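Local coordinates for protein anti-sigma-I factor RsgI3 (Clostridium thermocellum, PDB 6QE7) that probably holds the sigma factor SigI3 inactive until its extracellular tandem PA14 domains, the part present here, bind pectin-type plant polysaccharides, at residues 12-17 with 110-115; 67-72 with 115-120; 213-218 with 237-242; 231-236 with 261-266. All blocks are in the same frame, centred on the assembly; numbering follows the deposited sequence.

Interaction 1: 12-17 with 110-115; sequences NNMDFS and EYYQHV. With CA (calcium ion), chain D; CA (calcium ion), chain E.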
# COMPACT_ATOMS: atom_id res chain seq x y z
N ASN A 12 -7.58 2.33 2.45
CA ASN A 12 -7.41 2.72 3.88
C ASN A 12 -5.96 3.05 4.24
O ASN A 12 -5.73 3.42 5.42
CB ASN A 12 -7.90 1.60 4.82
CG ASN A 12 -9.30 1.90 5.30
OD1 ASN A 12 -9.53 3.02 5.72
ND2 ASN A 12 -10.23 0.96 5.19
N ASN A 13 -5.04 2.93 3.30
CA ASN A 13 -3.66 3.50 3.38
C ASN A 13 -3.56 4.66 2.36
O ASN A 13 -4.43 4.74 1.43
CB ASN A 13 -2.63 2.39 3.11
CG ASN A 13 -2.27 1.59 4.35
OD1 ASN A 13 -2.53 2.01 5.48
ND2 ASN A 13 -1.53 0.50 4.17
N MET A 14 -2.50 5.45 2.42
CA MET A 14 -2.32 6.67 1.59
C MET A 14 -1.50 6.36 0.35
O MET A 14 -1.28 7.25 -0.47
CB MET A 14 -1.74 7.81 2.44
CG MET A 14 -0.26 7.77 2.78
SD MET A 14 -0.37 9.12 4.11
CE MET A 14 1.22 8.84 4.93
N ASP A 15 -1.13 5.09 0.15
CA ASP A 15 -0.35 4.68 -1.04
C ASP A 15 -1.07 3.60 -1.82
O ASP A 15 -0.35 2.72 -2.35
CB ASP A 15 0.99 4.07 -0.62
CG ASP A 15 0.83 2.83 0.27
OD1 ASP A 15 -0.32 2.53 0.76
OD2 ASP A 15 1.85 2.16 0.46
N PHE A 16 -2.39 3.61 -1.88
CA PHE A 16 -3.16 2.71 -2.78
C PHE A 16 -2.88 1.28 -2.36
O PHE A 16 -2.80 0.43 -3.22
CB PHE A 16 -2.82 2.91 -4.26
CG PHE A 16 -2.99 4.36 -4.65
CD1 PHE A 16 -4.25 4.90 -4.73
CD2 PHE A 16 -1.89 5.19 -4.79
CE1 PHE A 16 -4.42 6.24 -5.04
CE2 PHE A 16 -2.05 6.54 -5.07
CZ PHE A 16 -3.33 7.05 -5.17
N SER A 17 -2.76 1.04 -1.06
CA SER A 17 -2.84 -0.31 -0.44
C SER A 17 -3.97 -0.28 0.58
O SER A 17 -4.49 0.87 0.96
CB SER A 17 -1.53 -0.75 0.19
OG SER A 17 -1.21 0.09 1.30
N GLU A 110 -5.33 10.92 -8.75
CA GLU A 110 -4.88 10.24 -7.51
C GLU A 110 -4.84 11.29 -6.44
O GLU A 110 -4.49 12.43 -6.74
CB GLU A 110 -3.52 9.55 -7.73
CG GLU A 110 -3.69 8.33 -8.62
CD GLU A 110 -2.41 7.55 -8.92
OE1 GLU A 110 -1.37 8.00 -8.55
OE2 GLU A 110 -2.53 6.46 -9.43
N TYR A 111 -5.31 10.91 -5.26
CA TYR A 111 -5.52 11.83 -4.14
C TYR A 111 -5.06 11.11 -2.89
O TYR A 111 -5.33 9.89 -2.81
CB TYR A 111 -7.02 12.19 -4.09
CG TYR A 111 -7.40 12.69 -2.72
CD1 TYR A 111 -7.11 13.98 -2.35
CD2 TYR A 111 -7.89 11.83 -1.77
CE1 TYR A 111 -7.33 14.44 -1.07
CE2 TYR A 111 -8.13 12.27 -0.49
CZ TYR A 111 -7.84 13.56 -0.14
OH TYR A 111 -8.11 13.97 1.11
N TYR A 112 -4.56 11.82 -1.87
CA TYR A 112 -4.46 11.20 -0.55
C TYR A 112 -4.64 12.28 0.52
O TYR A 112 -4.51 13.48 0.28
CB TYR A 112 -3.12 10.48 -0.39
CG TYR A 112 -1.98 11.39 -0.02
CD1 TYR A 112 -1.26 12.08 -0.98
CD2 TYR A 112 -1.56 11.52 1.30
CE1 TYR A 112 -0.18 12.90 -0.64
CE2 TYR A 112 -0.46 12.30 1.65
CZ TYR A 112 0.25 12.99 0.68
OH TYR A 112 1.25 13.82 1.07
N GLN A 113 -5.11 11.80 1.64
CA GLN A 113 -5.20 12.44 2.96
C GLN A 113 -4.13 11.87 3.89
O GLN A 113 -3.97 10.59 4.01
CB GLN A 113 -6.61 12.19 3.52
CG GLN A 113 -6.65 12.17 5.06
CD GLN A 113 -6.55 13.51 5.72
OE1 GLN A 113 -5.85 14.42 5.27
NE2 GLN A 113 -7.38 13.70 6.76
N HIS A 114 -3.45 12.78 4.55
CA HIS A 114 -2.51 12.43 5.64
C HIS A 114 -3.28 12.55 6.96
O HIS A 114 -3.76 11.52 7.43
CB HIS A 114 -1.19 13.22 5.56
CG HIS A 114 -0.20 12.79 6.60
ND1 HIS A 114 0.53 13.69 7.30
CD2 HIS A 114 0.08 11.55 7.13
CE1 HIS A 114 1.26 13.06 8.23
NE2 HIS A 114 0.99 11.72 8.13
N VAL A 115 -3.41 13.77 7.50
CA VAL A 115 -4.06 14.03 8.80
C VAL A 115 -4.93 15.29 8.75
O VAL A 115 -5.04 15.96 7.71
CB VAL A 115 -3.00 14.12 9.91
CG1 VAL A 115 -2.23 12.79 10.13
CG2 VAL A 115 -2.05 15.28 9.71
CA CA D . -5.05 16.51 5.47
CA CA E . -5.62 4.92 7.12
O HOH W 1 -7.98 5.19 6.51
O HOH W 2 -2.58 17.33 6.35
O HOH W 3 -4.27 19.01 6.31
O HOH W 4 -6.57 2.93 8.23
O HOH W 5 -6.13 5.59 9.42

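Interaction 2: 67-72 with 115-120; sequences VTDDGV and VRAASA. With CA (calcium ion), chain D.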
# COMPACT_ATOMS: atom_id res chain seq x y z
N VAL A 67 -8.40 21.16 -6.26
CA VAL A 67 -8.24 21.77 -4.92
C VAL A 67 -8.31 20.59 -3.95
O VAL A 67 -9.37 19.95 -3.89
CB VAL A 67 -9.35 22.81 -4.63
CG1 VAL A 67 -9.09 23.52 -3.32
CG2 VAL A 67 -9.46 23.82 -5.74
N THR A 68 -7.22 20.32 -3.24
CA THR A 68 -7.02 19.09 -2.46
C THR A 68 -6.35 19.43 -1.15
O THR A 68 -5.45 20.29 -1.11
CB THR A 68 -6.20 18.02 -3.16
OG1 THR A 68 -4.92 18.45 -3.69
CG2 THR A 68 -6.97 17.42 -4.31
N ASP A 69 -6.71 18.61 -0.18
CA ASP A 69 -5.93 18.38 1.04
C ASP A 69 -6.03 16.89 1.30
O ASP A 69 -7.16 16.47 1.58
CB ASP A 69 -6.46 19.27 2.16
CG ASP A 69 -5.82 18.95 3.49
OD1 ASP A 69 -5.18 17.84 3.61
OD2 ASP A 69 -5.93 19.80 4.37
N ASP A 70 -4.91 16.08 1.15
CA ASP A 70 -3.57 16.58 0.87
C ASP A 70 -3.24 16.56 -0.61
O ASP A 70 -3.66 17.46 -1.33
CB ASP A 70 -2.52 15.82 1.67
CG ASP A 70 -2.72 16.10 3.16
OD1 ASP A 70 -3.71 15.50 3.74
OD2 ASP A 70 -1.89 16.82 3.74
N GLY A 71 -2.51 15.57 -1.08
CA GLY A 71 -1.80 15.70 -2.35
C GLY A 71 -2.59 15.14 -3.50
O GLY A 71 -3.68 14.54 -3.33
N VAL A 72 -2.09 15.40 -4.69
CA VAL A 72 -2.84 15.01 -5.90
C VAL A 72 -1.88 14.71 -7.02
O VAL A 72 -0.88 15.38 -7.15
CB VAL A 72 -3.83 16.13 -6.25
CG1 VAL A 72 -3.07 17.44 -6.45
CG2 VAL A 72 -4.75 15.81 -7.46
N VAL A 115 -3.41 13.77 7.50
CA VAL A 115 -4.06 14.03 8.80
C VAL A 115 -4.93 15.29 8.75
O VAL A 115 -5.04 15.96 7.71
CB VAL A 115 -3.00 14.12 9.91
CG1 VAL A 115 -2.23 12.79 10.13
CG2 VAL A 115 -2.05 15.28 9.71
N ARG A 116 -5.60 15.58 9.86
CA ARG A 116 -6.42 16.81 9.92
C ARG A 116 -7.44 16.78 8.79
O ARG A 116 -8.25 15.80 8.71
CB ARG A 116 -5.48 17.99 9.91
CG ARG A 116 -4.48 17.81 11.04
CD ARG A 116 -3.86 19.11 11.44
NE ARG A 116 -2.83 18.85 12.45
CZ ARG A 116 -2.58 19.61 13.50
NH1 ARG A 116 -3.30 20.71 13.71
NH2 ARG A 116 -1.59 19.32 14.31
N ALA A 117 -7.56 17.87 8.09
CA ALA A 117 -8.68 18.09 7.15
C ALA A 117 -8.45 17.28 5.88
O ALA A 117 -7.31 16.97 5.56
CB ALA A 117 -8.79 19.56 6.88
N ALA A 118 -9.50 16.93 5.15
CA ALA A 118 -9.43 16.14 3.89
C ALA A 118 -10.50 16.66 2.91
O ALA A 118 -11.70 16.77 3.33
CB ALA A 118 -9.58 14.65 4.21
N SER A 119 -10.09 16.98 1.68
CA SER A 119 -11.01 17.38 0.59
C SER A 119 -10.41 17.13 -0.79
O SER A 119 -9.17 17.13 -0.91
CB SER A 119 -11.41 18.87 0.71
OG SER A 119 -10.28 19.73 0.86
N ALA A 120 -11.25 16.99 -1.80
CA ALA A 120 -10.80 16.78 -3.19
C ALA A 120 -11.88 17.29 -4.14
O ALA A 120 -13.06 16.81 -4.09
CB ALA A 120 -10.48 15.33 -3.44
CA CA D . -5.05 16.51 5.47
O HOH W 6 -10.65 21.00 -1.57
O HOH W 3 -4.27 19.01 6.31
O HOH W 2 -2.58 17.33 6.35

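Interaction 3: 213-218 with 237-242; sequences HTVANG and GKEAEN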
# COMPACT_ATOMS: atom_id res chain seq x y z
N HIS A 213 12.43 -7.52 16.17
CA HIS A 213 13.07 -8.48 17.09
C HIS A 213 12.86 -9.85 16.48
O HIS A 213 11.75 -10.08 15.96
CB HIS A 213 12.45 -8.43 18.46
CG HIS A 213 12.28 -7.09 19.06
ND1 HIS A 213 13.14 -6.61 20.03
CD2 HIS A 213 11.29 -6.16 18.91
CE1 HIS A 213 12.71 -5.42 20.43
NE2 HIS A 213 11.55 -5.15 19.77
N THR A 214 13.93 -10.65 16.39
CA THR A 214 13.82 -12.10 16.07
C THR A 214 14.25 -12.89 17.31
O THR A 214 15.19 -12.51 18.03
CB THR A 214 14.55 -12.52 14.80
OG1 THR A 214 15.89 -12.18 15.08
CG2 THR A 214 14.05 -11.85 13.54
N VAL A 215 13.48 -13.91 17.54
CA VAL A 215 13.74 -15.04 18.45
C VAL A 215 13.81 -16.27 17.56
O VAL A 215 12.80 -16.60 16.90
CB VAL A 215 12.70 -15.20 19.58
CG1 VAL A 215 13.06 -16.40 20.51
CG2 VAL A 215 12.61 -13.97 20.40
N ALA A 216 14.97 -16.95 17.54
CA ALA A 216 15.22 -17.98 16.54
C ALA A 216 16.17 -19.08 17.03
O ALA A 216 17.23 -18.73 17.54
CB ALA A 216 15.82 -17.25 15.38
N ASN A 217 15.91 -20.32 16.65
CA ASN A 217 16.80 -21.50 16.94
C ASN A 217 17.90 -21.68 15.86
O ASN A 217 18.75 -22.56 16.01
CB ASN A 217 15.96 -22.76 17.11
CG ASN A 217 15.27 -22.84 18.46
OD1 ASN A 217 15.33 -21.91 19.26
ND2 ASN A 217 14.61 -23.96 18.72
N GLY A 218 17.93 -20.87 14.82
CA GLY A 218 18.92 -21.00 13.74
C GLY A 218 19.33 -19.64 13.26
O GLY A 218 19.41 -18.72 14.07
N GLY A 237 22.50 -20.64 18.64
CA GLY A 237 21.94 -20.56 20.00
C GLY A 237 20.45 -20.84 19.95
O GLY A 237 19.81 -20.48 18.92
N LYS A 238 19.92 -21.49 20.98
CA LYS A 238 18.48 -21.75 21.15
C LYS A 238 17.82 -20.39 21.42
O LYS A 238 18.41 -19.58 22.15
CB LYS A 238 18.19 -22.75 22.28
CG LYS A 238 16.75 -22.76 22.77
CD LYS A 238 16.33 -23.94 23.65
CE LYS A 238 14.82 -24.00 23.81
NZ LYS A 238 14.29 -25.39 23.84
N GLU A 239 16.68 -20.11 20.81
CA GLU A 239 15.96 -18.81 21.00
C GLU A 239 16.97 -17.67 21.15
O GLU A 239 16.83 -16.91 22.12
CB GLU A 239 15.01 -18.92 22.19
CG GLU A 239 13.96 -20.00 21.93
CD GLU A 239 12.99 -20.26 23.06
OE1 GLU A 239 12.67 -19.30 23.78
OE2 GLU A 239 12.58 -21.42 23.20
N ALA A 240 17.96 -17.56 20.26
CA ALA A 240 18.85 -16.38 20.18
C ALA A 240 17.99 -15.18 19.74
O ALA A 240 17.08 -15.38 18.85
CB ALA A 240 19.99 -16.60 19.20
N GLU A 241 18.27 -14.01 20.33
CA GLU A 241 17.55 -12.71 20.15
C GLU A 241 18.42 -11.77 19.34
O GLU A 241 19.60 -11.65 19.65
CB GLU A 241 17.17 -12.16 21.51
CG GLU A 241 16.13 -13.06 22.15
CD GLU A 241 16.09 -13.03 23.67
OE1 GLU A 241 16.18 -11.90 24.18
OE2 GLU A 241 15.99 -14.12 24.33
N ASN A 242 17.84 -11.20 18.29
CA ASN A 242 18.42 -10.12 17.49
C ASN A 242 17.40 -9.01 17.43
O ASN A 242 16.22 -9.33 17.58
CB ASN A 242 18.82 -10.62 16.10
CG ASN A 242 19.95 -11.62 16.25
OD1 ASN A 242 19.69 -12.79 16.53
ND2 ASN A 242 21.17 -11.10 16.31
O HOH W 7 15.48 -8.28 20.78
O HOH W 8 17.21 -14.21 16.33

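Interaction 4: 231-236 with 261-266; sequences DNWQNQ and CNYGEP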
# COMPACT_ATOMS: atom_id res chain seq x y z
N ASP A 231 21.06 -9.42 10.81
CA ASP A 231 21.94 -10.34 10.02
C ASP A 231 22.69 -11.27 10.97
O ASP A 231 23.76 -10.94 11.38
CB ASP A 231 22.87 -9.52 9.14
CG ASP A 231 23.61 -10.31 8.06
OD1 ASP A 231 23.22 -11.45 7.80
OD2 ASP A 231 24.53 -9.71 7.44
N ASN A 232 22.09 -12.37 11.36
CA ASN A 232 22.72 -13.38 12.22
C ASN A 232 22.49 -14.75 11.56
O ASN A 232 21.78 -15.57 12.09
CB ASN A 232 22.19 -13.22 13.64
CG ASN A 232 22.87 -14.16 14.61
OD1 ASN A 232 24.00 -14.60 14.34
ND2 ASN A 232 22.17 -14.48 15.70
N TRP A 233 23.02 -14.92 10.38
CA TRP A 233 22.74 -16.11 9.54
C TRP A 233 23.46 -17.36 10.08
O TRP A 233 23.00 -18.45 9.71
CB TRP A 233 23.16 -15.81 8.12
CG TRP A 233 22.69 -16.81 7.13
CD1 TRP A 233 23.44 -17.53 6.25
CD2 TRP A 233 21.34 -17.17 6.90
NE1 TRP A 233 22.64 -18.36 5.52
CE2 TRP A 233 21.34 -18.17 5.90
CE3 TRP A 233 20.12 -16.79 7.48
CZ2 TRP A 233 20.17 -18.74 5.42
CZ3 TRP A 233 18.96 -17.40 7.04
CH2 TRP A 233 18.98 -18.31 5.98
N GLN A 234 24.55 -17.21 10.85
CA GLN A 234 25.37 -18.34 11.41
C GLN A 234 24.79 -18.79 12.75
O GLN A 234 25.16 -19.85 13.27
CB GLN A 234 26.85 -17.93 11.54
CG GLN A 234 27.52 -17.45 10.23
CD GLN A 234 27.41 -18.42 9.06
OE1 GLN A 234 27.91 -19.53 9.11
NE2 GLN A 234 26.78 -17.99 7.96
N ASN A 235 23.86 -18.06 13.33
CA ASN A 235 23.50 -18.33 14.74
C ASN A 235 23.06 -19.80 14.89
O ASN A 235 22.31 -20.33 14.01
CB ASN A 235 22.39 -17.44 15.30
CG ASN A 235 21.71 -18.07 16.50
OD1 ASN A 235 22.34 -18.22 17.56
ND2 ASN A 235 20.46 -18.51 16.32
N GLN A 236 23.41 -20.35 16.04
CA GLN A 236 23.07 -21.73 16.48
C GLN A 236 22.34 -21.71 17.84
O GLN A 236 21.65 -22.68 18.13
CB GLN A 236 24.40 -22.49 16.56
CG GLN A 236 24.33 -23.89 15.97
CD GLN A 236 23.83 -23.87 14.55
OE1 GLN A 236 22.66 -23.59 14.30
NE2 GLN A 236 24.71 -24.18 13.62
N CYS A 261 17.27 -20.09 8.60
CA CYS A 261 17.87 -21.41 8.36
C CYS A 261 17.98 -22.14 9.71
O CYS A 261 18.28 -21.59 10.73
CB CYS A 261 19.14 -21.28 7.55
SG CYS A 261 20.52 -20.49 8.41
N ASN A 262 17.58 -23.37 9.66
CA ASN A 262 17.78 -24.38 10.71
C ASN A 262 19.06 -25.17 10.45
O ASN A 262 19.30 -25.58 9.29
CB ASN A 262 16.60 -25.34 10.63
CG ASN A 262 16.43 -25.92 11.99
OD1 ASN A 262 16.28 -25.13 12.92
ND2 ASN A 262 16.55 -27.25 12.09
N TYR A 263 19.85 -25.44 11.47
CA TYR A 263 21.12 -26.20 11.29
C TYR A 263 21.02 -27.59 11.98
O TYR A 263 22.03 -28.42 12.12
CB TYR A 263 22.27 -25.30 11.79
CG TYR A 263 22.56 -24.03 11.03
CD1 TYR A 263 23.15 -24.08 9.78
CD2 TYR A 263 22.34 -22.76 11.59
CE1 TYR A 263 23.50 -22.92 9.09
CE2 TYR A 263 22.72 -21.59 10.94
CZ TYR A 263 23.31 -21.68 9.68
OH TYR A 263 23.70 -20.59 8.94
N GLY A 264 19.80 -27.92 12.36
CA GLY A 264 19.43 -29.29 12.79
C GLY A 264 18.75 -29.27 14.14
O GLY A 264 18.18 -30.35 14.53
N GLU A 265 18.77 -28.12 14.83
CA GLU A 265 18.10 -27.94 16.14
C GLU A 265 16.60 -28.10 15.91
O GLU A 265 16.16 -28.10 14.76
CB GLU A 265 18.51 -26.61 16.78
CG GLU A 265 19.86 -26.69 17.45
CD GLU A 265 21.03 -26.66 16.46
OE1 GLU A 265 20.84 -26.14 15.34
OE2 GLU A 265 22.13 -27.18 16.80
N PRO A 266 15.78 -28.28 16.97
CA PRO A 266 14.33 -28.13 16.84
C PRO A 266 14.08 -26.67 16.44
O PRO A 266 14.75 -25.78 17.02
CB PRO A 266 13.76 -28.43 18.23
CG PRO A 266 14.95 -28.27 19.18
CD PRO A 266 16.19 -28.54 18.36

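Interaction 1: 12-17 with 110-115
Met14 lies alongside Tyr112, the two side chains pointing the same way. Its CB is 3.9 Å from Tyr112 CD2, and its SD stands 4.9 Å from the centroid of the Tyr112 ring at 63° from the normal, which makes an oblique Met-aromatic contact. With CG between the backbone N and the carbonyl carbon (chi1 76°) and the chain extended beyond it, Met14 also reaches His114, where CE comes within 3.7 Å of CD2. Phe16 forms the second patch: its CZ meets CB of Glu110 at 3.6 Å. The carboxylate of Glu110, turned 38° from the phenyl plane, forms a salt bridge with Arg49. No hydrogen bond joins the two segments, so side-chain packing carries the contact. The loop is braced from within, Ser17 OG donating to Asp15 OD1 (2.7 Å) and accepting from Asn13 ND2 (2.9 Å). Each segment serves a different calcium, one bound by Asn12 O at 2.3 Å, the other by Val115 O. Asn13 ND2 also bonds Asp203, and the Met14 backbone bonds Gly251, both of the second PA14 domain. Loop 12-17 follows strand 6-11 and packs on the end of strand 105-113; strand 46-51 pairs antiparallel with strands 6-11 and 105-113.

Interaction 2: 67-72 with 115-120
Asp69 and Ser119 form an antiparallel hydrogen-bonded pair that runs directly into a calcium site built on an Asp-Asp cis peptide, an arrangement like the calcium motif of sugar-binding PA14 domains. The backbone evidence is two reciprocal bonds, Asp69 N to Ser119 O and Ser119 N to Asp69 O, both 3.0 Å, at 167° and 161°. One step back from the metal, Thr68 and Ala120 form a non-hydrogen-bonded pair. Where the strands part, the calcium is bound by Asp69 OD1 at 2.3 Å, Asp70 OD1 at 2.4 Å, and the carbonyl oxygens of Val115 and Ala117; Gln113 OE1 and two waters bring the ligands to seven. With Asp69 CG anti to the backbone N (chi1 172°), OD1 is carried to the ion. The cis bond before Asp70 is consistent with the two carboxylates converging on one ion, whose charge probably offsets the repulsion between their oxygens. The two calcium-bound waters donate to Asp69 OD2 and Asp70 OD2, and in the second shell His114 N and Gln88 N hold the Asp70 carboxylate. Asp70 and Gly71 together face Tyr112 as a classic beta bulge. Just before the bulge, Thr68 OG1 donates to Asp70 O at 2.9 Å.

Interaction 3: 213-218 with 237-242
Thr214 and Asn242 exchange backbone hydrogen bonds, Thr214 N to Asn242 O at 2.9 Å and Asn242 N to Thr214 O at 3.0 Å. Ala216 and Ala240 repeat the pattern less evenly: Ala216 N to Ala240 O is 2.9 Å, whereas the return bond is weak, bent to 131° as the chain turns away. Between these hydrogen-bonded pairs, Val215 and Glu241 form a non-hydrogen-bonded pair, and their side chains lie side by side, Val215 CG2 being 4.0 Å from Glu241 CG. The other branch of Val215, CG1, crosses to Glu239 and packs on its CB at 3.6 Å. Beyond the last strand pair a side chain replaces the backbone. Asn217 OD1 accepts from Glu239 N at 2.7 Å and 170°, tying down a residue in a left-handed conformation. The other end of the same amide is held too, Asn217 ND2 donating to Pro266 O. Further out, a water 2.7 Å from Thr214 OG1 also lies close to Asn242 OD1 and Ala240 O, and Asn242 OD1 accepts from Asn232 ND2. Strand 208-216 is paired on one edge with 240-248 and on the other with 268-274, with backbone hydrogen bonds from His213 to Leu272 and from Val215 to Lys270. Thr214 faces Val220 and Val222 of strand 219-224, in the apposed sheet of this second PA14 domain.

Interaction 4: 231-236 with 261-266
Trp233 sets its indole over Cys261, a Cys sulfur-aromatic contact at one end of the second PA14 beta-sandwich, where the loop after strand 227-232 meets the end of strand 254-263. From CB the Trp233 chain leaves with CG anti to the backbone N (chi1 -169°), which swings the rings toward 261-266. On the five-membered ring, CD1 is 4.1 Å from Tyr263 OH. At the ring fusion, CE2 is 3.5 Å from Cys261 SG, with CZ2 close to SG and CB, and the sulfur stands 3.4 Å from the centroid of the six-membered ring, 8° from its normal. Tyr263 OH lies over the same face, toward the rim. CZ3 approaches Cys261 N at 3.5 Å, and at the tip CH2 touches Cys261 CB at 3.4 Å. The indole also has a cation-pi partner in Arg221. Tyr263 crosses the Trp233 side chain at about a right angle and directs its hydroxyl to Trp233 O; that hydrogen bond is modelled so short that its length is doubtful. Trp233 O lies at the edge of the phenol ring, in its plane, and Asn235 O also meets that edge, 3.3 Å from CE2. Past Tyr263 the chain turns through Gly264; Asn262 ND2 bonds Gly192 O and closes the turn by donating to Glu265 O at 2.8 Å, in the plane of both groups.

In the fold
Interactions 1 and 2 belong to the first PA14 domain, interactions 3 and 4 to the second, and the chain completes the first pair before opening the second. Within each pair the segments alternate along the sequence. Interactions 1 and 2 have centres 10 Å apart and share Val115 and one calcium; Tyr111 OH is hydrogen-bonded to Asp69 O between them. Centres of interactions 3 and 4 are 8 Å apart, joined by probable hydrogen bonds, modelled short, from Asn217 ND2 to Pro266 O and Asn235 ND2 to Gly218 O. Across the domains, centres lie 36 to 49 Å apart. Asn217-Gly218 occupies the sequence position of the calcium-binding Asp69-Asp70, consistent with differing roles for the two domains of the pectin-binding dyad.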